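Local atomic coordinates of 3-hydroxyacyl-CoA dehydrogenase (Archaeoglobus fulgidus, PDB entry 1ZEJ), a protein that probably acts as an NAD-dependent dehydrogenase of the 3-hydroxyacyl-CoA dehydrogenase family, perhaps with activity toward L-gulonate. Residues 126-131 with 154-159. Sequence-based numbering, arbitrary orientation.
Sequences LGVHWM and AFVEGF
V156 on helix 150-162 meets V128 and L126 of strand 125-130 through methyl groups alone, a compact example of a helix laid on the sheet of a Rossmann-type NAD-binding domain. The apolar contacts divide between the two branches of V156. Its CG1 lies 3.9 Å from V128 CG2, and its CG2 lies 4.3 Å from L126 CD2, a looser approach. With CG1 anti to the backbone N (chi1 179°), V156 turns one methyl to each strand residue. Residues 126 and 128 alternate with G127, so both side chains leave the same side of the strand, and the nearest CA atoms, those of V128 and V156, remain 8.8 Å apart. W130 and F159 extend this layer: W130 packs on M23 and I27 of helix 22-32, and F159 stacks on H35.

No hydrogen bond joins the two segments. The strand's backbone bonds to its sheet neighbours, L126 and V128 to S105, G127 to V143 and H129 to E141, and H129 ND1, of a residue predicted to be important for catalysis, is hydrogen-bonded to E141 OE1. Dispersion and burial of apolar side chains therefore hold this small interface, 124 Å² summed over both sides, with small shares from W130 and F159.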
loop_
_atom_site.group_PDB
_atom_site.type_symbol
_atom_site.label_atom_id
_atom_site.label_comp_id
_atom_site.label_asym_id
_atom_site.label_seq_id
_atom_site.Cartn_x
_atom_site.Cartn_y
_atom_site.Cartn_z
ATOM N N LEU A 126 27.000 -7.613 -1.799
ATOM C CA LEU A 126 25.730 -6.961 -2.043
ATOM C C LEU A 126 24.855 -7.029 -0.807
ATOM O O LEU A 126 25.167 -7.743 0.161
ATOM C CB LEU A 126 25.100 -7.571 -3.283
ATOM C CG LEU A 126 24.259 -8.835 -3.405
ATOM C CD1 LEU A 126 24.338 -9.446 -4.806
ATOM C CD2 LEU A 126 24.327 -9.825 -2.320
ATOM N N GLY A 127 23.762 -6.301 -0.840
ATOM C CA GLY A 127 22.817 -6.286 0.274
ATOM C C GLY A 127 21.768 -7.324 -0.059
ATOM O O GLY A 127 21.354 -7.459 -1.218
ATOM N N VAL A 128 21.325 -8.066 0.954
ATOM C CA VAL A 128 20.134 -8.953 0.792
ATOM C C VAL A 128 19.217 -8.662 1.966
ATOM O O VAL A 128 19.545 -9.055 3.122
ATOM C CB VAL A 128 20.480 -10.464 0.709
ATOM C CG1 VAL A 128 19.275 -11.320 0.691
ATOM C CG2 VAL A 128 21.293 -10.783 -0.484
ATOM N N HIS A 129 18.095 -7.999 1.670
ATOM C CA HIS A 129 17.129 -7.474 2.598
ATOM C C HIS A 129 15.936 -8.432 2.724
ATOM O O HIS A 129 15.121 -8.586 1.816
ATOM C CB HIS A 129 16.718 -6.085 2.099
ATOM C CG HIS A 129 15.684 -5.403 2.920
ATOM N ND1 HIS A 129 14.776 -4.522 2.366
ATOM C CD2 HIS A 129 15.421 -5.435 4.255
ATOM C CE1 HIS A 129 13.975 -4.073 3.320
ATOM N NE2 HIS A 129 14.342 -4.620 4.472
ATOM N N TRP A 130 15.950 -9.172 3.825
ATOM C CA TRP A 130 14.929 -10.143 4.154
ATOM C C TRP A 130 13.866 -9.437 4.923
ATOM O O TRP A 130 14.137 -8.478 5.623
ATOM C CB TRP A 130 15.498 -11.231 5.067
ATOM C CG TRP A 130 16.566 -12.107 4.454
ATOM C CD1 TRP A 130 17.889 -11.800 4.324
ATOM C CD2 TRP A 130 16.415 -13.427 3.937
ATOM N NE1 TRP A 130 18.565 -12.837 3.763
ATOM C CE2 TRP A 130 17.678 -13.845 3.496
ATOM C CE3 TRP A 130 15.333 -14.290 3.785
ATOM C CZ2 TRP A 130 17.899 -15.106 2.937
ATOM C CZ3 TRP A 130 15.554 -15.556 3.245
ATOM C CH2 TRP A 130 16.820 -15.946 2.811
HETATM N N MSE A 131 12.634 -9.929 4.832
HETATM C CA MSE A 131 11.524 -9.340 5.585
HETATM C C MSE A 131 11.324 -10.175 6.858
HETATM O O MSE A 131 12.003 -11.173 7.083
HETATM C CB MSE A 131 10.254 -9.275 4.728
HETATM C CG MSE A 131 10.443 -8.745 3.324
HETATM SE SE MSE A 131 11.023 -6.880 3.278
HETATM C CE MSE A 131 12.195 -6.880 1.679
ATOM N N ALA A 154 23.341 -12.543 -10.152
ATOM C CA ALA A 154 22.588 -13.660 -10.727
ATOM C C ALA A 154 22.691 -14.943 -9.875
ATOM O O ALA A 154 21.723 -15.693 -9.742
ATOM C CB ALA A 154 23.072 -13.928 -12.148
ATOM N N PHE A 155 23.860 -15.187 -9.318
ATOM C CA PHE A 155 24.075 -16.284 -8.406
ATOM C C PHE A 155 23.162 -16.181 -7.168
ATOM O O PHE A 155 22.425 -17.109 -6.854
ATOM C CB PHE A 155 25.518 -16.311 -7.959
ATOM C CG PHE A 155 25.849 -17.488 -7.101
ATOM C CD1 PHE A 155 26.210 -18.702 -7.670
ATOM C CD2 PHE A 155 25.799 -17.412 -5.748
ATOM C CE1 PHE A 155 26.542 -19.827 -6.848
ATOM C CE2 PHE A 155 26.128 -18.534 -4.939
ATOM C CZ PHE A 155 26.487 -19.711 -5.497
ATOM N N VAL A 156 23.175 -15.034 -6.524
ATOM C CA VAL A 156 22.348 -14.815 -5.317
ATOM C C VAL A 156 20.862 -14.798 -5.644
ATOM O O VAL A 156 20.075 -15.420 -4.947
ATOM C CB VAL A 156 22.774 -13.574 -4.567
ATOM C CG1 VAL A 156 21.887 -13.362 -3.334
ATOM C CG2 VAL A 156 24.203 -13.712 -4.142
ATOM N N GLU A 157 20.487 -14.179 -6.766
ATOM C CA GLU A 157 19.105 -14.199 -7.219
ATOM C C GLU A 157 18.601 -15.616 -7.451
ATOM O O GLU A 157 17.505 -15.954 -7.027
ATOM C CB GLU A 157 18.922 -13.347 -8.492
ATOM C CG GLU A 157 17.501 -13.240 -8.897
ATOM C CD GLU A 157 17.254 -12.324 -10.086
ATOM O OE1 GLU A 157 18.225 -11.977 -10.814
ATOM O OE2 GLU A 157 16.070 -12.004 -10.283
ATOM N N GLY A 158 19.404 -16.436 -8.134
ATOM C CA GLY A 158 19.064 -17.834 -8.404
ATOM C C GLY A 158 18.924 -18.633 -7.105
ATOM O O GLY A 158 17.946 -19.339 -6.914
ATOM N N PHE A 159 19.886 -18.488 -6.206
ATOM C CA PHE A 159 19.820 -19.112 -4.882
ATOM C C PHE A 159 18.508 -18.767 -4.179
ATOM O O PHE A 159 17.781 -19.629 -3.685
ATOM C CB PHE A 159 21.000 -18.636 -4.035
ATOM C CG PHE A 159 20.919 -19.049 -2.589
ATOM C CD1 PHE A 159 21.219 -20.344 -2.199
ATOM C CD2 PHE A 159 20.532 -18.156 -1.623
ATOM C CE1 PHE A 159 21.127 -20.724 -0.854
ATOM C CE2 PHE A 159 20.450 -18.536 -0.284
ATOM C CZ PHE A 159 20.753 -19.800 0.089
#